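Local coordinates for putative rRNA methylase (Clostridium thermocellum ATCC 27405, PDB 3EEY), which binds S-adenosylmethionine and probably acts as a methyltransferase, perhaps one that methylates ribosomal RNA, at residues A[18-23]-A[41-46]; A[99-104]-A[135-140]; A[113-118]-A[147-152]. All coordinates share one frame; numbering follows the deposited sequence.

Contact 1. Residues A[18-23]-A[41-46]; sequences MFVKEG and ASLVGE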
loop_
_atom_site.group_PDB
_atom_site.type_symbol
_atom_site.label_atom_id
_atom_site.label_comp_id
_atom_site.label_asym_id
_atom_site.label_seq_id
_atom_site.Cartn_x
_atom_site.Cartn_y
_atom_site.Cartn_z
ATOM N N MET A 18 11.625 -3.358 6.239
ATOM C CA MET A 18 12.147 -3.616 4.880
ATOM C C MET A 18 13.424 -2.847 4.564
ATOM O O MET A 18 14.286 -3.327 3.836
ATOM C CB MET A 18 11.123 -3.208 3.813
ATOM C CG MET A 18 10.030 -4.212 3.449
ATOM S SD MET A 18 8.787 -3.437 2.363
ATOM C CE MET A 18 9.623 -3.442 0.777
ATOM N N PHE A 19 13.531 -1.640 5.103
ATOM C CA PHE A 19 14.554 -0.694 4.675
ATOM C C PHE A 19 15.681 -0.513 5.683
ATOM O O PHE A 19 16.822 -0.275 5.304
ATOM C CB PHE A 19 13.908 0.660 4.389
ATOM C CG PHE A 19 13.232 0.746 3.055
ATOM C CD1 PHE A 19 13.872 1.362 1.988
ATOM C CD2 PHE A 19 11.952 0.238 2.859
ATOM C CE1 PHE A 19 13.260 1.458 0.746
ATOM C CE2 PHE A 19 11.330 0.325 1.619
ATOM C CZ PHE A 19 11.989 0.938 0.558
ATOM N N VAL A 20 15.360 -0.613 6.967
ATOM C CA VAL A 20 16.327 -0.330 8.019
ATOM C C VAL A 20 17.105 -1.582 8.408
ATOM O O VAL A 20 16.515 -2.604 8.761
ATOM C CB VAL A 20 15.639 0.295 9.265
ATOM C CG1 VAL A 20 16.615 0.488 10.417
ATOM C CG2 VAL A 20 15.017 1.607 8.897
ATOM N N LYS A 21 18.428 -1.498 8.304
ATOM C CA LYS A 21 19.314 -2.543 8.810
ATOM C C LYS A 21 20.139 -2.014 9.985
ATOM O O LYS A 21 20.035 -0.835 10.350
ATOM C CB LYS A 21 20.201 -3.127 7.693
ATOM C CG LYS A 21 21.184 -2.160 7.036
ATOM C CD LYS A 21 22.099 -2.896 6.063
ATOM C CE LYS A 21 23.159 -1.976 5.473
ATOM N NZ LYS A 21 24.183 -2.734 4.690
ATOM N N GLU A 22 20.944 -2.886 10.583
ATOM C CA GLU A 22 21.726 -2.524 11.760
ATOM C C GLU A 22 22.896 -1.605 11.426
ATOM O O GLU A 22 23.593 -1.805 10.424
ATOM C CB GLU A 22 22.197 -3.775 12.501
ATOM C CG GLU A 22 21.053 -4.704 12.888
ATOM C CD GLU A 22 21.256 -5.377 14.227
ATOM O OE1 GLU A 22 22.395 -5.803 14.521
ATOM O OE2 GLU A 22 20.266 -5.486 14.983
ATOM N N GLY A 23 23.083 -0.586 12.264
ATOM C CA GLY A 23 24.131 0.407 12.066
ATOM C C GLY A 23 23.675 1.680 11.371
ATOM O O GLY A 23 24.449 2.634 11.257
ATOM N N ALA A 41 15.030 1.938 17.514
ATOM C CA ALA A 41 16.213 1.593 18.301
ATOM C C ALA A 41 16.566 0.102 18.263
ATOM O O ALA A 41 17.743 -0.262 18.207
ATOM C CB ALA A 41 16.043 2.068 19.736
ATOM N N SER A 42 15.545 -0.753 18.270
ATOM C CA SER A 42 15.751 -2.199 18.238
ATOM C C SER A 42 16.217 -2.695 16.875
ATOM O O SER A 42 16.961 -3.672 16.787
ATOM C CB SER A 42 14.474 -2.931 18.637
ATOM O OG SER A 42 13.478 -2.768 17.640
ATOM N N LEU A 43 15.776 -2.022 15.815
ATOM C CA LEU A 43 16.158 -2.383 14.446
ATOM C C LEU A 43 17.588 -2.001 14.123
ATOM O O LEU A 43 18.246 -2.630 13.296
ATOM C CB LEU A 43 15.258 -1.685 13.426
ATOM C CG LEU A 43 13.785 -2.053 13.293
ATOM C CD1 LEU A 43 13.246 -1.281 12.131
ATOM C CD2 LEU A 43 13.568 -3.555 13.091
ATOM N N VAL A 44 18.055 -0.954 14.784
ATOM C CA VAL A 44 19.272 -0.282 14.391
ATOM C C VAL A 44 20.511 -0.799 15.141
ATOM O O VAL A 44 21.640 -0.654 14.668
ATOM C CB VAL A 44 19.063 1.248 14.480
ATOM C CG1 VAL A 44 19.622 1.846 15.768
ATOM C CG2 VAL A 44 19.620 1.901 13.284
ATOM N N GLY A 45 20.281 -1.430 16.288
ATOM C CA GLY A 45 21.338 -2.105 17.023
ATOM C C GLY A 45 22.258 -1.192 17.801
ATOM O O GLY A 45 21.959 -0.016 17.999
ATOM N N GLU A 46 23.382 -1.758 18.232
ATOM C CA GLU A 46 24.360 -1.099 19.094
ATOM C C GLU A 46 25.118 0.039 18.396
ATOM O O GLU A 46 25.384 1.082 19.000
ATOM C CB GLU A 46 25.344 -2.153 19.615
ATOM C CG GLU A 46 26.317 -1.677 20.682
ATOM C CD GLU A 46 27.584 -2.519 20.735
ATOM O OE1 GLU A 46 28.633 -1.975 21.146
ATOM O OE2 GLU A 46 27.529 -3.716 20.360
#
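Val-20 and Leu-43 set their side chains across one another at about a right angle, so that the branch CG1 of the valine lies 4.0 Å from CB of the leucine. The CD1 methyl of Leu-43 completes the touch by resting near CB of Val-20. Val-20 directs its CB at segment 41-46, and with CG1 anti to the backbone N (chi1 175°) that methyl also comes within 4.4 Å of CG2 of Val-44. A beta-branched residue suits this place because it presents a broad, short apolar surface to two consecutive residues of the helix end. Leu-43 packs further on Ile-16 and Lys-17 of helix 8-19, while Val-20 reaches Ala-96 of strand 94-101.

Beyond the apolar patch the contact becomes polar and belongs largely to the backbone. Gly-23 N donates to Val-44 O over 2.8 Å in a nearly straight bond (166° at the hydrogen), the donor tilted 20° from the carbonyl plane. The same oxygen receives a CA-H...O contact from Glu-22, 3.5 Å from its CA. The aliphatic part of Glu-22 is draped past the last turn of the helix, its CG 3.5 Å from Leu-43 O, and the bend at chi2 turns OE2 toward CA of Gly-45.

Both glycines serve the backbone, each with positive phi. Gly-45 is the first residue past helix 35-44, and its bare CA lies beside Glu-22 OE2; Gly-23 is where the chain nears strand 25-28. The loop from helix 8-19 into strand 25-28 thus meets the C-terminal end of helix 35-44, the helix that follows that same strand in the Rossmann-like alpha/beta fold of S-adenosylmethionine-dependent methyltransferases.

Contact 2. Residues A[99-104]-A[135-140]; sequences FNLGYL and ITVVIY. With SAM (S-adenosylmethionine), chain K.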
loop_
_atom_site.group_PDB
_atom_site.type_symbol
_atom_site.label_atom_id
_atom_site.label_comp_id
_atom_site.label_asym_id
_atom_site.label_seq_id
_atom_site.Cartn_x
_atom_site.Cartn_y
_atom_site.Cartn_z
ATOM N N PHE A 99 7.047 9.702 10.585
ATOM C CA PHE A 99 6.102 10.738 11.022
ATOM C C PHE A 99 4.806 10.094 11.464
ATOM O O PHE A 99 4.256 9.219 10.780
ATOM C CB PHE A 99 5.787 11.713 9.887
ATOM C CG PHE A 99 6.884 12.674 9.591
ATOM C CD1 PHE A 99 6.914 13.921 10.200
ATOM C CD2 PHE A 99 7.886 12.342 8.698
ATOM C CE1 PHE A 99 7.926 14.814 9.919
ATOM C CE2 PHE A 99 8.901 13.231 8.406
ATOM C CZ PHE A 99 8.932 14.459 9.018
ATOM N N ASN A 100 4.316 10.534 12.610
ATOM C CA ASN A 100 3.022 10.110 13.114
ATOM C C ASN A 100 2.231 11.368 13.463
ATOM O O ASN A 100 2.485 12.002 14.480
ATOM C CB ASN A 100 3.240 9.218 14.331
ATOM C CG ASN A 100 2.178 8.167 14.482
ATOM O OD1 ASN A 100 1.110 8.434 15.022
ATOM N ND2 ASN A 100 2.465 6.957 14.013
ATOM N N LEU A 101 1.289 11.743 12.604
ATOM C CA LEU A 101 0.688 13.077 12.649
ATOM C C LEU A 101 -0.584 13.167 13.479
ATOM O O LEU A 101 -1.516 12.402 13.276
ATOM C CB LEU A 101 0.400 13.579 11.229
ATOM C CG LEU A 101 1.547 13.661 10.225
ATOM C CD1 LEU A 101 1.040 14.361 8.974
ATOM C CD2 LEU A 101 2.715 14.414 10.825
ATOM N N GLY A 102 -0.619 14.136 14.390
ATOM C CA GLY A 102 -1.770 14.373 15.264
ATOM C C GLY A 102 -1.322 14.879 16.624
ATOM O O GLY A 102 -0.272 15.511 16.734
ATOM N N TYR A 103 -2.109 14.601 17.663
ATOM C CA TYR A 103 -1.744 14.974 19.044
ATOM C C TYR A 103 -1.202 13.791 19.856
ATOM O O TYR A 103 -1.345 12.637 19.442
ATOM C CB TYR A 103 -2.931 15.624 19.785
ATOM C CG TYR A 103 -4.236 14.859 19.703
ATOM C CD1 TYR A 103 -5.282 15.326 18.909
ATOM C CD2 TYR A 103 -4.428 13.671 20.416
ATOM C CE1 TYR A 103 -6.488 14.631 18.823
ATOM C CE2 TYR A 103 -5.630 12.961 20.331
ATOM C CZ TYR A 103 -6.658 13.452 19.538
ATOM O OH TYR A 103 -7.853 12.768 19.450
ATOM N N LEU A 104 -0.602 14.087 21.010
ATOM C CA LEU A 104 -0.120 13.063 21.948
ATOM C C LEU A 104 -1.276 12.296 22.608
ATOM O O LEU A 104 -2.164 12.914 23.208
ATOM C CB LEU A 104 0.789 13.694 23.016
ATOM C CG LEU A 104 1.316 12.862 24.197
ATOM C CD1 LEU A 104 2.192 11.713 23.751
ATOM C CD2 LEU A 104 2.084 13.738 25.173
ATOM N N ILE A 135 10.641 7.482 4.018
ATOM C CA ILE A 135 9.890 8.217 5.025
ATOM C C ILE A 135 8.516 7.577 5.071
ATOM O O ILE A 135 7.903 7.368 4.028
ATOM C CB ILE A 135 9.740 9.719 4.669
ATOM C CG1 ILE A 135 11.107 10.398 4.625
ATOM C CG2 ILE A 135 8.818 10.448 5.677
ATOM C CD1 ILE A 135 11.176 11.605 3.714
ATOM N N THR A 136 8.042 7.244 6.273
ATOM C CA THR A 136 6.648 6.854 6.448
ATOM C C THR A 136 5.891 7.950 7.201
ATOM O O THR A 136 6.417 8.539 8.136
ATOM C CB THR A 136 6.503 5.503 7.179
ATOM O OG1 THR A 136 7.028 5.621 8.503
ATOM C CG2 THR A 136 7.242 4.397 6.430
ATOM N N VAL A 137 4.678 8.243 6.750
ATOM C CA VAL A 137 3.817 9.257 7.363
ATOM C C VAL A 137 2.452 8.624 7.649
ATOM O O VAL A 137 1.693 8.312 6.728
ATOM C CB VAL A 137 3.640 10.500 6.436
ATOM C CG1 VAL A 137 2.973 11.649 7.177
ATOM C CG2 VAL A 137 4.969 10.952 5.862
ATOM N N VAL A 138 2.153 8.389 8.926
ATOM C CA VAL A 138 0.815 7.961 9.313
ATOM C C VAL A 138 0.011 9.232 9.610
ATOM O O VAL A 138 0.352 9.993 10.506
ATOM C CB VAL A 138 0.824 6.980 10.516
ATOM C CG1 VAL A 138 -0.585 6.503 10.834
ATOM C CG2 VAL A 138 1.701 5.775 10.217
ATOM N N ILE A 139 -1.033 9.475 8.826
ATOM C CA ILE A 139 -1.828 10.690 8.951
ATOM C C ILE A 139 -3.133 10.377 9.668
ATOM O O ILE A 139 -3.955 9.609 9.173
ATOM C CB ILE A 139 -2.141 11.331 7.566
ATOM C CG1 ILE A 139 -0.849 11.666 6.812
ATOM C CG2 ILE A 139 -3.002 12.586 7.741
ATOM C CD1 ILE A 139 -1.048 12.040 5.344
ATOM N N TYR A 140 -3.306 10.962 10.848
ATOM C CA TYR A 140 -4.577 10.919 11.560
ATOM C C TYR A 140 -5.314 12.213 11.328
ATOM O O TYR A 140 -4.707 13.279 11.241
ATOM C CB TYR A 140 -4.376 10.754 13.051
ATOM C CG TYR A 140 -3.714 9.465 13.459
ATOM C CD1 TYR A 140 -4.466 8.400 13.945
ATOM C CD2 TYR A 140 -2.328 9.314 13.390
ATOM C CE1 TYR A 140 -3.854 7.210 14.341
ATOM C CE2 TYR A 140 -1.715 8.136 13.777
ATOM C CZ TYR A 140 -2.475 7.088 14.246
ATOM O OH TYR A 140 -1.863 5.915 14.632
HETATM N N SAM K . 4.873 8.024 17.427
HETATM C CA SAM K . 4.192 8.568 18.645
HETATM C C SAM K . 4.000 7.499 19.724
HETATM O O SAM K . 3.176 7.626 20.637
HETATM O OXT SAM K . 4.687 6.478 19.710
HETATM C CB SAM K . 2.885 9.255 18.266
HETATM C CG SAM K . 3.093 10.702 17.829
HETATM S SD SAM K . 1.719 11.800 18.274
HETATM C CE SAM K . 0.463 11.251 17.085
HETATM C "C5'" SAM K . 2.312 13.364 17.573
HETATM C "C4'" SAM K . 3.477 13.919 18.399
HETATM O "O4'" SAM K . 4.193 14.904 17.676
HETATM C "C3'" SAM K . 3.011 14.569 19.700
HETATM O "O3'" SAM K . 3.751 14.016 20.764
HETATM C "C2'" SAM K . 3.317 16.044 19.530
HETATM O "O2'" SAM K . 3.685 16.679 20.741
HETATM C "C1'" SAM K . 4.467 15.998 18.530
HETATM N N9 SAM K . 4.636 17.245 17.758
HETATM C C8 SAM K . 3.705 18.216 17.475
HETATM N N7 SAM K . 4.308 19.183 16.741
HETATM C C5 SAM K . 5.607 18.837 16.558
HETATM C C6 SAM K . 6.673 19.443 15.902
HETATM N N6 SAM K . 6.539 20.605 15.267
HETATM N N1 SAM K . 7.901 18.820 15.914
HETATM C C2 SAM K . 8.099 17.618 16.559
HETATM N N3 SAM K . 7.040 17.023 17.195
HETATM C C4 SAM K . 5.821 17.622 17.198
HETATM O O HOH W 1 5.503 6.639 10.497
#
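A chi1 of -57° places CG of Leu-101 anti to its carbonyl carbon, and from there CD1 lies 3.8 Å from CG1 of Val-137 and also touches CG1 of Ile-139. Val-137 enters this cluster with the methyl that stands anti to its own backbone N (chi1 -169°), which it offers to CB of Phe-99 as well. The Phe-99 ring runs alongside Ile-135, whose CG2 meets the ring edge at CD2. Branched and aromatic residues suit this face, where Phe-99, Leu-101 and Ile-135 pack on helix 115-128.

The strands are joined by parallel-sheet bonds: Phe-99 N to Thr-136 O (2.8 Å), Val-138 N to Phe-99 O (2.9 Å) and Leu-101 N to Val-138 O (2.9 Å). A weak fourth bond, from Tyr-140 N to Leu-101 O, marks the end of the pairing. Water 1 also donates to Phe-99 O and hydrogen-bonds with Thr-136 OG1.

On the other face Asn-100 lies beside Val-138, and its OD1 is 3.1 Å from CE2 of Tyr-140, the amide and ring planes 40° apart. At and just past the C-terminal end of the strand, Asn-100 O and Tyr-103 O approach the sulfonium methyl CE of S-adenosylmethionine, the latter at 3.3 Å. Gly-102 suits the turn between them through its positive phi, and its O lies close to SAM C5'. Cofactor bound at the C-terminal ends of adjacent parallel strands is characteristic of the Rossmann-like methyltransferase fold.

Contact 3. Residues A[113-118]-A[147-152]; sequences TRPETT and FEEKEK. With SAM (S-adenosylmethionine), chain K.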
loop_
_atom_site.group_PDB
_atom_site.type_symbol
_atom_site.label_atom_id
_atom_site.label_comp_id
_atom_site.label_asym_id
_atom_site.label_seq_id
_atom_site.Cartn_x
_atom_site.Cartn_y
_atom_site.Cartn_z
ATOM N N THR A 113 0.527 18.479 15.573
ATOM C CA THR A 113 1.314 18.827 14.399
ATOM C C THR A 113 0.543 19.805 13.511
ATOM O O THR A 113 -0.679 19.716 13.374
ATOM C CB THR A 113 1.739 17.570 13.579
ATOM O OG1 THR A 113 0.592 16.776 13.256
ATOM C CG2 THR A 113 2.750 16.712 14.336
ATOM N N ARG A 114 1.274 20.752 12.938
ATOM C CA ARG A 114 0.716 21.800 12.079
ATOM C C ARG A 114 1.181 21.569 10.643
ATOM O O ARG A 114 2.319 21.147 10.437
ATOM C CB ARG A 114 1.220 23.173 12.541
ATOM C CG ARG A 114 0.554 23.739 13.782
ATOM C CD ARG A 114 1.396 24.877 14.346
ATOM N NE ARG A 114 0.596 25.852 15.084
ATOM C CZ ARG A 114 0.112 26.981 14.565
ATOM N NH1 ARG A 114 0.342 27.291 13.294
ATOM N NH2 ARG A 114 -0.605 27.802 15.321
ATOM N N PRO A 115 0.314 21.856 9.648
ATOM C CA PRO A 115 0.657 21.675 8.230
ATOM C C PRO A 115 1.970 22.322 7.813
ATOM O O PRO A 115 2.793 21.657 7.190
ATOM C CB PRO A 115 -0.505 22.345 7.491
ATOM C CG PRO A 115 -1.628 22.323 8.434
ATOM C CD PRO A 115 -1.065 22.361 9.815
ATOM N N GLU A 116 2.151 23.593 8.176
ATOM C CA GLU A 116 3.331 24.402 7.835
ATOM C C GLU A 116 4.639 23.729 8.238
ATOM O O GLU A 116 5.551 23.589 7.421
ATOM C CB GLU A 116 3.267 25.776 8.519
ATOM C CG GLU A 116 1.876 26.437 8.575
ATOM C CD GLU A 116 1.080 26.082 9.836
ATOM O OE1 GLU A 116 -0.101 25.691 9.697
ATOM O OE2 GLU A 116 1.629 26.191 10.957
ATOM N N THR A 117 4.699 23.297 9.498
ATOM C CA THR A 117 5.912 22.734 10.090
ATOM C C THR A 117 6.126 21.291 9.656
ATOM O O THR A 117 7.269 20.840 9.526
ATOM C CB THR A 117 5.912 22.870 11.641
ATOM O OG1 THR A 117 4.658 22.434 12.174
ATOM C CG2 THR A 117 6.109 24.322 12.053
ATOM N N THR A 118 5.026 20.574 9.426
ATOM C CA THR A 118 5.083 19.200 8.913
ATOM C C THR A 118 5.673 19.185 7.509
ATOM O O THR A 118 6.594 18.410 7.236
ATOM C CB THR A 118 3.705 18.508 8.923
ATOM O OG1 THR A 118 3.183 18.494 10.258
ATOM C CG2 THR A 118 3.817 17.073 8.416
ATOM N N PHE A 147 -9.130 18.235 9.578
ATOM C CA PHE A 147 -8.807 17.724 8.240
ATOM C C PHE A 147 -7.781 18.541 7.458
ATOM O O PHE A 147 -7.327 18.113 6.399
ATOM C CB PHE A 147 -10.081 17.635 7.403
ATOM C CG PHE A 147 -11.125 16.709 7.959
ATOM C CD1 PHE A 147 -11.102 15.353 7.649
ATOM C CD2 PHE A 147 -12.153 17.195 8.770
ATOM C CE1 PHE A 147 -12.070 14.491 8.152
ATOM C CE2 PHE A 147 -13.128 16.341 9.265
ATOM C CZ PHE A 147 -13.080 14.987 8.954
ATOM N N GLU A 148 -7.426 19.707 7.986
ATOM C CA GLU A 148 -6.611 20.698 7.291
ATOM C C GLU A 148 -5.175 20.224 7.039
ATOM O O GLU A 148 -4.603 20.500 5.984
ATOM C CB GLU A 148 -6.625 22.006 8.101
ATOM C CG GLU A 148 -5.862 23.194 7.508
ATOM C CD GLU A 148 -5.324 24.146 8.582
ATOM O OE1 GLU A 148 -5.510 23.882 9.795
ATOM O OE2 GLU A 148 -4.699 25.163 8.208
ATOM N N GLU A 149 -4.607 19.522 8.017
ATOM C CA GLU A 149 -3.259 18.976 7.911
ATOM C C GLU A 149 -3.167 17.871 6.876
ATOM O O GLU A 149 -2.248 17.879 6.055
ATOM C CB GLU A 149 -2.747 18.473 9.264
ATOM C CG GLU A 149 -1.339 17.905 9.174
ATOM C CD GLU A 149 -0.726 17.623 10.511
ATOM O OE1 GLU A 149 -1.412 17.059 11.392
ATOM O OE2 GLU A 149 0.461 17.946 10.667
ATOM N N LYS A 150 -4.124 16.942 6.915
ATOM C CA LYS A 150 -4.229 15.876 5.920
ATOM C C LYS A 150 -4.253 16.450 4.501
ATOM O O LYS A 150 -3.441 16.052 3.655
ATOM C CB LYS A 150 -5.477 15.007 6.157
ATOM C CG LYS A 150 -5.625 13.859 5.151
ATOM C CD LYS A 150 -7.044 13.304 5.073
ATOM C CE LYS A 150 -7.959 14.114 4.167
ATOM N NZ LYS A 150 -8.250 13.417 2.877
ATOM N N GLU A 151 -5.156 17.407 4.274
ATOM C CA GLU A 151 -5.362 18.019 2.962
ATOM C C GLU A 151 -4.122 18.741 2.440
ATOM O O GLU A 151 -3.727 18.530 1.298
ATOM C CB GLU A 151 -6.567 18.968 3.002
ATOM C CG GLU A 151 -7.909 18.267 3.158
ATOM C CD GLU A 151 -8.399 17.655 1.860
ATOM O OE1 GLU A 151 -8.916 18.405 1.000
ATOM O OE2 GLU A 151 -8.269 16.421 1.706
ATOM N N LYS A 152 -3.492 19.553 3.285
ATOM C CA LYS A 152 -2.310 20.300 2.873
ATOM C C LYS A 152 -1.069 19.432 2.663
ATOM O O LYS A 152 -0.367 19.615 1.666
ATOM C CB LYS A 152 -2.020 21.462 3.832
ATOM C CG LYS A 152 -3.049 22.569 3.755
ATOM C CD LYS A 152 -2.767 23.699 4.728
ATOM C CE LYS A 152 -3.885 24.741 4.677
ATOM N NZ LYS A 152 -3.727 25.788 5.727
HETATM N N SAM K . 4.873 8.024 17.427
HETATM C CA SAM K . 4.192 8.568 18.645
HETATM C C SAM K . 4.000 7.499 19.724
HETATM O O SAM K . 3.176 7.626 20.637
HETATM O OXT SAM K . 4.687 6.478 19.710
HETATM C CB SAM K . 2.885 9.255 18.266
HETATM C CG SAM K . 3.093 10.702 17.829
HETATM S SD SAM K . 1.719 11.800 18.274
HETATM C CE SAM K . 0.463 11.251 17.085
HETATM C "C5'" SAM K . 2.312 13.364 17.573
HETATM C "C4'" SAM K . 3.477 13.919 18.399
HETATM O "O4'" SAM K . 4.193 14.904 17.676
HETATM C "C3'" SAM K . 3.011 14.569 19.700
HETATM O "O3'" SAM K . 3.751 14.016 20.764
HETATM C "C2'" SAM K . 3.317 16.044 19.530
HETATM O "O2'" SAM K . 3.685 16.679 20.741
HETATM C "C1'" SAM K . 4.467 15.998 18.530
HETATM N N9 SAM K . 4.636 17.245 17.758
HETATM C C8 SAM K . 3.705 18.216 17.475
HETATM N N7 SAM K . 4.308 19.183 16.741
HETATM C C5 SAM K . 5.607 18.837 16.558
HETATM C C6 SAM K . 6.673 19.443 15.902
HETATM N N6 SAM K . 6.539 20.605 15.267
HETATM N N1 SAM K . 7.901 18.820 15.914
HETATM C C2 SAM K . 8.099 17.618 16.559
HETATM N N3 SAM K . 7.040 17.023 17.195
HETATM C C4 SAM K . 5.821 17.622 17.198
#
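Hydrogen bonds centre on the carboxylate of Glu-149, which reaches across to Thr-113 and Thr-118. Thr-113 OG1 donates to OE1 over 2.8 Å, meeting the syn lone pair of that oxygen, although OE2 is equally near; Gly-102 N is a weak second partner of this hydroxyl. OE2 lies 2.8 Å from Thr-118 OG1, whose proton could go instead to Arg-114 O. An extended glutamate, with CG anti to the backbone N (chi1 -180°), has the length to bring this buried acceptor group to both hydroxyls. Thr-113 suits its place because it joins a hydroxyl to a methyl: its CG2 is turned to the adenine, 3.6 Å from SAM C8.

Apolar packing falls to Pro-115, in the first turn of its helix, where a proline needs no backbone donor. Its CG sits 3.8 Å from CA of Glu-149, and its CB is 3.8 Å from CD of Lys-152, so the ring rests on the aliphatic parts of the second helix.

Charge pairing stays within a segment: Lys-152 NZ meets Glu-148 OE2 at 2.7 Å through the anti lone pair, a one-turn salt bridge along the helix.

The contact thus joins the N-terminal ends of helices 115-128 and 148-157. Leu-101 of strand 94-101 packs against Thr-113, Thr-118 and Glu-149, placing the junction beside the central sheet.

Contact 1 closes before the other two open, whereas contacts 2 and 3 alternate along the chain. Strand 94-101, helix 115-128 and strand 133-139 make a beta-alpha-beta crossover, with helix 148-157 following; contact 2 pairs its two strands and contact 3 the two helices. Their centres are about 10 Å apart, linked by a probable hydrogen bond between Gly-102 O and Thr-113 N and by Ile-139 packed on Lys-150, and both touch S-adenosylmethionine. Contact 1 lies about 21 Å from contact 2 and about 29 Å from contact 3, centre to centre, across the chain's centre from the latter. It joins the loop after helix 8-19 to the end of helix 35-44, away from the cofactor, while the other pair builds part of its pocket.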